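Local coordinates for histidine-containing phosphotransfer protein (Zea mays, PDB 1WN0) that probably relays phosphoryl groups from cytokinin sensor histidine kinases to response regulators in the multistep His-to-Asp phosphorelay, at residues 29-32 with 33-37; 55-58 with 59-62; 116-119 with 120-123. All blocks are in the same frame, centred on the assembly; numbering follows the deposited sequence.

Contact 1 of 3, residues 29-32 with 33-37; sequences QLQM and LQEDG
Q31 lays its amide along the base of the Q34 side chain, NE2 of Q31 lying 3.3 Å from CB of Q34 and close to CG as well. This is an i to i+3 pairing at the C-terminal end of helix 25-34, just before the chain turns toward helix 42-64 of the HPt four-helix bundle. The two glutamines run side by side and point the same way, and their amide planes are only 25° apart. What touches is the amide nitrogen of Q31 and the aliphatic base of Q34. In Q34, CG stands anti to the backbone N (chi1 -175°), beside the carbonyl carbon, and the chain then bends at chi2, which carries its own amide beyond that of Q31. Both glutamines touch V43 of helix 42-64 and E138 of helix 110-138, and Q31 also reaches M134.

Round the helix, the apolar side chains of L30 and L33 meet more loosely, CD2 of L30 to CD2 of L33 at 4.3 Å. L30 packs on V43 and L33 on F42. The backbone beneath is slack at this point: L33 N makes two weak bonds, to Q29 O at 3.5 Å and to L30 O at 3.2 Å. One residue pair restores a regular i to i+4 bond, E35 N to Q31 O at 3.1 Å. A last weak bond, D36 N to L33 O at 3.4 Å, reaches back three residues, and D36 itself already has an extended backbone. With CG beside its own backbone N (chi1 -71°), the E35 side chain starts back along the turn and puts CG 3.5 Å from the carbonyl oxygen of Q31.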
ATOM      1  N   GLN A  29       6.510 -13.617   6.264  1.00 56.36           N
ATOM      2  CA  GLN A  29       7.949 -13.622   6.558  1.00 56.58           C
ATOM      3  C   GLN A  29       8.270 -12.446   7.513  1.00 54.52           C
ATOM      4  O   GLN A  29       8.990 -12.567   8.478  1.00 51.38           O
ATOM      5  CB  GLN A  29       8.725 -13.547   5.235  1.00 57.30           C
ATOM      6  CG  GLN A  29      10.057 -14.250   5.249  1.00 62.50           C
ATOM      7  CD  GLN A  29      11.218 -13.293   4.882  1.00 68.34           C
ATOM      8  OE1 GLN A  29      11.858 -12.663   5.746  1.00 61.43           O
ATOM      9  NE2 GLN A  29      11.496 -13.225   3.587  1.00 72.28           N
ATOM     10  N   LEU A  30       7.604 -11.337   7.284  1.00 54.27           N
ATOM     11  CA  LEU A  30       7.774 -10.168   8.132  1.00 55.00           C
ATOM     12  C   LEU A  30       7.381 -10.391   9.543  1.00 54.99           C
ATOM     13  O   LEU A  30       8.056  -9.962  10.430  1.00 52.94           O
ATOM     14  CB  LEU A  30       6.939  -9.016   7.601  1.00 54.20           C
ATOM     15  CG  LEU A  30       7.658  -7.847   7.102  1.00 54.62           C
ATOM     16  CD1 LEU A  30       6.622  -6.753   6.874  1.00 54.98           C
ATOM     17  CD2 LEU A  30       8.627  -7.430   8.114  1.00 55.20           C
ATOM     18  N   GLN A  31       6.235 -11.022   9.731  1.00 57.56           N
ATOM     19  CA  GLN A  31       5.635 -11.114  11.017  1.00 60.02           C
ATOM     20  C   GLN A  31       6.318 -12.204  11.786  1.00 60.87           C
ATOM     21  O   GLN A  31       6.290 -12.237  13.013  1.00 61.64           O
ATOM     22  CB  GLN A  31       4.136 -11.457  10.840  1.00 61.55           C
ATOM     23  CG  GLN A  31       3.085 -10.842  11.864  1.00 63.57           C
ATOM     24  CD  GLN A  31       3.468  -9.626  12.742  1.00 63.08           C
ATOM     25  OE1 GLN A  31       3.345  -8.468  12.333  1.00 68.20           O
ATOM     26  NE2 GLN A  31       3.803  -9.897  13.984  1.00 68.07           N
ATOM     27  N   MET A  32       6.891 -13.154  11.073  1.00 62.13           N
ATOM     28  CA  MET A  32       7.726 -14.226  11.715  1.00 63.92           C
ATOM     29  C   MET A  32       8.902 -13.528  12.482  1.00 62.38           C
ATOM     30  O   MET A  32       9.323 -13.948  13.535  1.00 61.07           O
ATOM     31  CB  MET A  32       8.212 -15.284  10.649  1.00 64.54           C
ATOM     32  CG  MET A  32       7.906 -16.806  10.864  1.00 71.42           C
ATOM     33  SD  MET A  32       6.312 -17.476  11.756  1.00 79.45           S
ATOM     34  CE  MET A  32       4.843 -16.667  10.680  1.00 81.92           C
ATOM     35  N   LEU A  33       9.367 -12.409  11.933  1.00 61.82           N
ATOM     36  CA  LEU A  33      10.375 -11.596  12.556  1.00 61.30           C
ATOM     37  C   LEU A  33       9.882 -10.989  13.878  1.00 61.54           C
ATOM     38  O   LEU A  33      10.612 -11.015  14.817  1.00 60.69           O
ATOM     39  CB  LEU A  33      10.783 -10.503  11.567  1.00 61.31           C
ATOM     40  CG  LEU A  33      12.185 -10.271  10.993  1.00 62.36           C
ATOM     41  CD1 LEU A  33      13.178 -11.557  11.096  1.00 59.70           C
ATOM     42  CD2 LEU A  33      12.086  -9.557   9.564  1.00 55.93           C
ATOM     43  N   GLN A  34       8.664 -10.437  13.929  1.00 62.77           N
ATOM     44  CA  GLN A  34       8.113  -9.756  15.119  1.00 64.35           C
ATOM     45  C   GLN A  34       7.879 -10.774  16.232  1.00 65.20           C
ATOM     46  O   GLN A  34       8.135 -10.475  17.393  1.00 62.14           O
ATOM     47  CB  GLN A  34       6.837  -8.952  14.730  1.00 65.21           C
ATOM     48  CG  GLN A  34       6.017  -7.970  15.726  1.00 68.50           C
ATOM     49  CD  GLN A  34       6.774  -6.781  16.533  1.00 72.77           C
ATOM     50  OE1 GLN A  34       7.187  -5.657  16.011  1.00 71.93           O
ATOM     51  NE2 GLN A  34       6.809  -7.007  17.839  1.00 68.28           N
ATOM     52  N   GLU A  35       7.496 -12.002  15.852  1.00 68.53           N
ATOM     53  CA  GLU A  35       7.126 -13.084  16.799  1.00 71.77           C
ATOM     54  C   GLU A  35       8.390 -13.716  17.471  1.00 73.74           C
ATOM     55  O   GLU A  35       8.283 -14.457  18.441  1.00 74.38           O
ATOM     56  CB  GLU A  35       6.232 -14.177  16.099  1.00 72.24           C
ATOM     57  CG  GLU A  35       4.776 -13.726  15.741  1.00 75.98           C
ATOM     58  CD  GLU A  35       3.741 -14.845  15.362  1.00 79.72           C
ATOM     59  OE1 GLU A  35       2.620 -14.479  14.891  1.00 78.28           O
ATOM     60  OE2 GLU A  35       4.009 -16.077  15.549  1.00 81.50           O
ATOM     61  N   ASP A  36       9.583 -13.398  16.957  1.00 75.36           N
ATOM     62  CA  ASP A  36      10.867 -13.847  17.507  1.00 75.86           C
ATOM     63  C   ASP A  36      11.409 -12.648  18.341  1.00 75.89           C
ATOM     64  O   ASP A  36      11.391 -11.488  17.899  1.00 76.87           O
ATOM     65  CB  ASP A  36      11.738 -14.395  16.298  1.00 76.43           C
ATOM     66  CG  ASP A  36      13.102 -13.621  16.015  1.00 78.86           C
ATOM     67  OD1 ASP A  36      13.177 -12.491  15.330  1.00 70.48           O
ATOM     68  OD2 ASP A  36      14.161 -14.194  16.425  1.00 80.34           O
ATOM     69  N   GLY A  37      11.876 -12.871  19.565  1.00 75.11           N
ATOM     70  CA  GLY A  37      12.419 -11.738  20.314  1.00 73.68           C
ATOM     71  C   GLY A  37      13.206 -10.685  19.484  1.00 71.83           C
ATOM     72  O   GLY A  37      12.968  -9.503  19.625  1.00 72.33           O
TER

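Contact 2 of 3, residues 55-58 with 59-62; sequences DRII and SELA
This is a regular i to i+4 contact within a single helix, 42-64, one of the long helices of the HPt bundle. D55 O is gripped twice by S59: the backbone N at 3.2 Å and the hydroxyl OG at 3.0 Å arrive from opposite faces of the carbonyl plane. OG gets there by turning anti to its own carbonyl carbon (chi1 -35°). E60 runs beside R56, its CG 3.2 Å from R56 O and its OE2 over R56 CG at 3.7 Å. The guanidinium and carboxylate planes stand 74° apart, and the salt bridge from R56 NH1 to E60 OE1 is long and less surely placed; D53 is the stronger partner of R56. An alanine at E60 takes away the carboxylate and the chain beside R56 CG, and would probably leave the R56 side chain freer to turn, with D53 as its remaining acidic partner among those described. On the buried side I57 CG2 packs against L61 CD1 at 3.8 Å, the two side chains pointing the same way. I57, E60 and L61 meet Q81, Y78 and V75 of helix 72-88, while I58 lies on F124 of helix 110-138, and D55 forms a salt bridge with R128 of that helix.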
ATOM      1  N   ASP A  55       0.165   7.012   2.164  1.00 37.10           N
ATOM      2  CA  ASP A  55      -0.722   8.101   2.434  1.00 37.17           C
ATOM      3  C   ASP A  55      -0.242   9.381   1.761  1.00 37.41           C
ATOM      4  O   ASP A  55      -1.027  10.041   1.076  1.00 34.66           O
ATOM      5  CB  ASP A  55      -0.976   8.293   3.929  1.00 38.18           C
ATOM      6  CG  ASP A  55      -2.097   9.261   4.202  1.00 43.17           C
ATOM      7  OD1 ASP A  55      -3.339   8.968   4.040  1.00 42.06           O
ATOM      8  OD2 ASP A  55      -1.731  10.415   4.465  1.00 55.28           O
ATOM      9  N   ARG A  56       1.043   9.653   1.814  1.00 35.92           N
ATOM     10  CA  ARG A  56       1.555  10.914   1.256  1.00 36.32           C
ATOM     11  C   ARG A  56       1.535  10.725  -0.308  1.00 34.84           C
ATOM     12  O   ARG A  56       1.073  11.577  -1.089  1.00 31.96           O
ATOM     13  CB  ARG A  56       2.955  11.142   1.840  1.00 37.07           C
ATOM     14  CG  ARG A  56       3.740  12.304   1.203  1.00 43.41           C
ATOM     15  CD  ARG A  56       5.339  12.313   1.497  1.00 46.72           C
ATOM     16  NE  ARG A  56       5.967  10.969   1.665  1.00 47.75           N
ATOM     17  CZ  ARG A  56       6.589  10.270   0.702  1.00 49.14           C
ATOM     18  NH1 ARG A  56       6.702  10.748  -0.588  1.00 51.42           N
ATOM     19  NH2 ARG A  56       7.072   9.061   1.009  1.00 47.06           N
ATOM     20  N   ILE A  57       1.929   9.532  -0.796  1.00 34.31           N
ATOM     21  CA  ILE A  57       1.946   9.382  -2.287  1.00 32.26           C
ATOM     22  C   ILE A  57       0.549   9.490  -2.970  1.00 31.99           C
ATOM     23  O   ILE A  57       0.379  10.148  -3.948  1.00 29.48           O
ATOM     24  CB  ILE A  57       2.619   8.090  -2.656  1.00 31.95           C
ATOM     25  CG1 ILE A  57       4.134   8.230  -2.308  1.00 34.08           C
ATOM     26  CG2 ILE A  57       2.355   7.829  -4.129  1.00 30.06           C
ATOM     27  CD1 ILE A  57       4.742   6.941  -2.180  1.00 34.95           C
ATOM     28  N   ILE A  58      -0.421   8.917  -2.339  1.00 30.66           N
ATOM     29  CA  ILE A  58      -1.863   9.015  -2.741  1.00 35.18           C
ATOM     30  C   ILE A  58      -2.405  10.434  -2.768  1.00 34.81           C
ATOM     31  O   ILE A  58      -3.015  10.842  -3.818  1.00 33.33           O
ATOM     32  CB  ILE A  58      -2.701   8.034  -1.884  1.00 34.68           C
ATOM     33  CG1 ILE A  58      -2.359   6.596  -2.314  1.00 39.62           C
ATOM     34  CG2 ILE A  58      -4.122   8.336  -2.057  1.00 41.56           C
ATOM     35  CD1 ILE A  58      -2.989   5.444  -1.436  1.00 42.55           C
ATOM     36  N   SER A  59      -2.098  11.237  -1.720  1.00 35.83           N
ATOM     37  CA  SER A  59      -2.375  12.682  -1.794  1.00 36.42           C
ATOM     38  C   SER A  59      -1.672  13.407  -2.833  1.00 35.26           C
ATOM     39  O   SER A  59      -2.319  14.244  -3.503  1.00 35.05           O
ATOM     40  CB  SER A  59      -2.161  13.489  -0.440  1.00 38.47           C
ATOM     41  OG  SER A  59      -2.586  12.512   0.497  1.00 45.18           O
ATOM     42  N   GLU A  60      -0.365  13.180  -2.984  1.00 33.16           N
ATOM     43  CA  GLU A  60       0.263  13.796  -4.139  1.00 33.80           C
ATOM     44  C   GLU A  60      -0.359  13.340  -5.502  1.00 32.84           C
ATOM     45  O   GLU A  60      -0.577  14.162  -6.403  1.00 29.80           O
ATOM     46  CB  GLU A  60       1.772  13.507  -4.107  1.00 35.48           C
ATOM     47  CG  GLU A  60       2.411  13.986  -2.800  1.00 43.61           C
ATOM     48  CD  GLU A  60       3.888  13.512  -2.538  1.00 52.09           C
ATOM     49  OE1 GLU A  60       4.267  12.390  -3.039  1.00 55.54           O
ATOM     50  OE2 GLU A  60       4.649  14.267  -1.802  1.00 56.48           O
ATOM     51  N   LEU A  61      -0.638  12.030  -5.669  1.00 31.56           N
ATOM     52  CA  LEU A  61      -1.257  11.607  -6.935  1.00 31.65           C
ATOM     53  C   LEU A  61      -2.595  12.335  -7.220  1.00 31.20           C
ATOM     54  O   LEU A  61      -2.896  12.602  -8.365  1.00 29.67           O
ATOM     55  CB  LEU A  61      -1.512  10.067  -6.951  1.00 30.43           C
ATOM     56  CG  LEU A  61      -0.219   9.342  -7.189  1.00 31.66           C
ATOM     57  CD1 LEU A  61      -0.272   7.907  -6.904  1.00 31.95           C
ATOM     58  CD2 LEU A  61       0.219   9.507  -8.581  1.00 32.75           C
ATOM     59  N   ALA A  62      -3.406  12.538  -6.169  1.00 31.62           N
ATOM     60  CA  ALA A  62      -4.727  13.134  -6.289  1.00 33.10           C
ATOM     61  C   ALA A  62      -4.568  14.554  -6.785  1.00 33.94           C
ATOM     62  O   ALA A  62      -5.277  14.931  -7.636  1.00 32.34           O
ATOM     63  CB  ALA A  62      -5.455  13.204  -4.954  1.00 32.11           C
TER

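Contact 3 of 3, residues 116-119 with 120-123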
ATOM      1  N   ALA A 116      -8.177   4.377 -11.138  1.00 29.61           N
ATOM      2  CA  ALA A 116      -7.293   3.465 -10.441  1.00 29.02           C
ATOM      3  C   ALA A 116      -6.818   4.060  -9.155  1.00 29.84           C
ATOM      4  O   ALA A 116      -6.679   3.372  -8.137  1.00 28.26           O
ATOM      5  CB  ALA A 116      -6.118   3.142 -11.276  1.00 30.99           C
ATOM      6  N   LEU A 117      -6.616   5.392  -9.122  1.00 29.30           N
ATOM      7  CA  LEU A 117      -6.332   5.967  -7.818  1.00 30.34           C
ATOM      8  C   LEU A 117      -7.364   5.709  -6.778  1.00 31.55           C
ATOM      9  O   LEU A 117      -6.972   5.464  -5.598  1.00 32.24           O
ATOM     10  CB  LEU A 117      -6.076   7.438  -7.845  1.00 32.22           C
ATOM     11  CG  LEU A 117      -5.570   8.182  -6.598  1.00 33.90           C
ATOM     12  CD1 LEU A 117      -4.195   7.538  -6.197  1.00 33.22           C
ATOM     13  CD2 LEU A 117      -5.411   9.677  -6.887  1.00 32.89           C
ATOM     14  N   ALA A 118      -8.673   5.825  -7.116  1.00 31.16           N
ATOM     15  CA  ALA A 118      -9.699   5.513  -6.097  1.00 32.37           C
ATOM     16  C   ALA A 118      -9.664   4.055  -5.707  1.00 32.42           C
ATOM     17  O   ALA A 118     -10.013   3.703  -4.581  1.00 33.09           O
ATOM     18  CB  ALA A 118     -11.139   5.841  -6.641  1.00 32.14           C
ATOM     19  N   VAL A 119      -9.373   3.146  -6.671  1.00 33.01           N
ATOM     20  CA  VAL A 119      -9.315   1.747  -6.242  1.00 34.92           C
ATOM     21  C   VAL A 119      -8.184   1.616  -5.234  1.00 36.74           C
ATOM     22  O   VAL A 119      -8.276   0.932  -4.264  1.00 35.05           O
ATOM     23  CB  VAL A 119      -8.964   0.791  -7.403  1.00 35.30           C
ATOM     24  CG1 VAL A 119      -8.629  -0.672  -6.857  1.00 33.80           C
ATOM     25  CG2 VAL A 119     -10.096   0.704  -8.382  1.00 37.49           C
ATOM     26  N   VAL A 120      -7.047   2.205  -5.569  1.00 39.29           N
ATOM     27  CA  VAL A 120      -5.852   2.089  -4.672  1.00 41.18           C
ATOM     28  C   VAL A 120      -6.030   2.718  -3.293  1.00 40.16           C
ATOM     29  O   VAL A 120      -5.667   2.104  -2.194  1.00 37.57           O
ATOM     30  CB  VAL A 120      -4.559   2.447  -5.414  1.00 39.75           C
ATOM     31  CG1 VAL A 120      -4.133   3.842  -5.168  1.00 45.13           C
ATOM     32  CG2 VAL A 120      -3.506   1.482  -5.031  1.00 45.99           C
ATOM     33  N   ARG A 121      -6.701   3.857  -3.305  1.00 38.41           N
ATOM     34  CA  ARG A 121      -7.160   4.513  -2.035  1.00 40.08           C
ATOM     35  C   ARG A 121      -8.044   3.627  -1.184  1.00 40.19           C
ATOM     36  O   ARG A 121      -7.745   3.455   0.006  1.00 41.79           O
ATOM     37  CB  ARG A 121      -7.947   5.776  -2.276  1.00 41.05           C
ATOM     38  CG  ARG A 121      -8.184   6.656  -1.068  1.00 41.81           C
ATOM     39  CD  ARG A 121      -9.012   7.951  -1.372  1.00 38.95           C
ATOM     40  NE  ARG A 121      -8.202   8.948  -2.065  1.00 43.72           N
ATOM     41  CZ  ARG A 121      -8.265   9.235  -3.375  1.00 48.42           C
ATOM     42  NH1 ARG A 121      -9.089   8.600  -4.209  1.00 44.64           N
ATOM     43  NH2 ARG A 121      -7.482  10.176  -3.885  1.00 52.29           N
ATOM     44  N   ASN A 122      -9.043   2.983  -1.771  1.00 40.49           N
ATOM     45  CA  ASN A 122      -9.867   2.071  -0.986  1.00 41.14           C
ATOM     46  C   ASN A 122      -9.136   0.915  -0.427  1.00 40.18           C
ATOM     47  O   ASN A 122      -9.303   0.634   0.763  1.00 39.25           O
ATOM     48  CB  ASN A 122     -11.075   1.556  -1.776  1.00 43.33           C
ATOM     49  CG  ASN A 122     -12.095   2.691  -2.016  1.00 50.08           C
ATOM     50  OD1 ASN A 122     -12.263   3.542  -1.169  1.00 56.48           O
ATOM     51  ND2 ASN A 122     -12.707   2.733  -3.188  1.00 54.89           N
ATOM     52  N   GLU A 123      -8.271   0.268  -1.252  1.00 38.90           N
ATOM     53  CA  GLU A 123      -7.526  -0.939  -0.831  1.00 36.37           C
ATOM     54  C   GLU A 123      -6.460  -0.533   0.230  1.00 36.43           C
ATOM     55  O   GLU A 123      -6.134  -1.278   1.233  1.00 33.07           O
ATOM     56  CB  GLU A 123      -6.823  -1.520  -2.031  1.00 37.74           C
ATOM     57  CG  GLU A 123      -7.754  -2.274  -2.979  1.00 40.16           C
ATOM     58  CD  GLU A 123      -7.154  -2.662  -4.333  1.00 37.11           C
ATOM     59  OE1 GLU A 123      -7.709  -3.525  -5.002  1.00 47.04           O
ATOM     60  OE2 GLU A 123      -6.140  -2.168  -4.713  1.00 36.90           O
TER
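V119 sets its CG1 methyl against the carboxylate of E123, one turn further on, with CG1 3.5 Å from E123 OE1, equally close to CD and nearly so to OE2. The two side chains lie alongside each other and point the same way. V119 has CG1 anti to the backbone N (chi1 169°), beside the carbonyl carbon, which aims that methyl down the helix at E123; the glutamate, extended beyond CG, runs back to meet it. The polar end of E123 is settled by T97 of helix 92-99, whose OG1 is hydrogen-bonded to OE2, while V119 packs on the same threonine.

V120, by contrast, is buried. Its CG1 methyl meets both the backbone and the side chain of L117, lying 3.3 Å from the carbonyl oxygen of L117 and 3.8 Å from L117 CD1, and the two side chains cross obliquely. V120 also touches V94 and T97 of helix 92-99. Both segments lie on helix 110-138, a long helix of the four-helix bundle that defines the HPt fold, and its backbone is regular here: V120 N to A116 O and R121 N to L117 O are both 2.8 Å.

L117 also lies under the arginine of the next turn. R121 is extended through CG and CD, then bends at chi3 (-75°), and this brings the guanidinium back over the preceding turn. NH2 of R121 approaches L117 CD2 at 3.7 Å, and its NH1 approaches A118 CA at the same distance; both meetings are oblique to the guanidinium plane. Beyond its own helix, the R121 side chain reaches I58 and A62 of helix 42-64.

In the fold
Contacts 2 and 3 face each other across the interface of helices 42-64 and 110-138, their centres about 11 Å apart. L117 joins them: its CD2 lies 3.6 Å from A62 N and its CD1 3.8 Å from L61 CB, while R121 NH2 comes within 3.8 Å of A62 CB. Contact 1 is remote, on the opposite side of the chain's centre, its centre about 30 Å from that of contact 2 and about 29 Å from that of contact 3. The predicted phosphohistidine, H80, unmodified here, belongs to helix 72-88; contact 2 packs against that helix through the neighbouring residues Y78 and Q81, whereas contact 3 lies on helix 110-138 and touches helix 92-99 and helix 42-64.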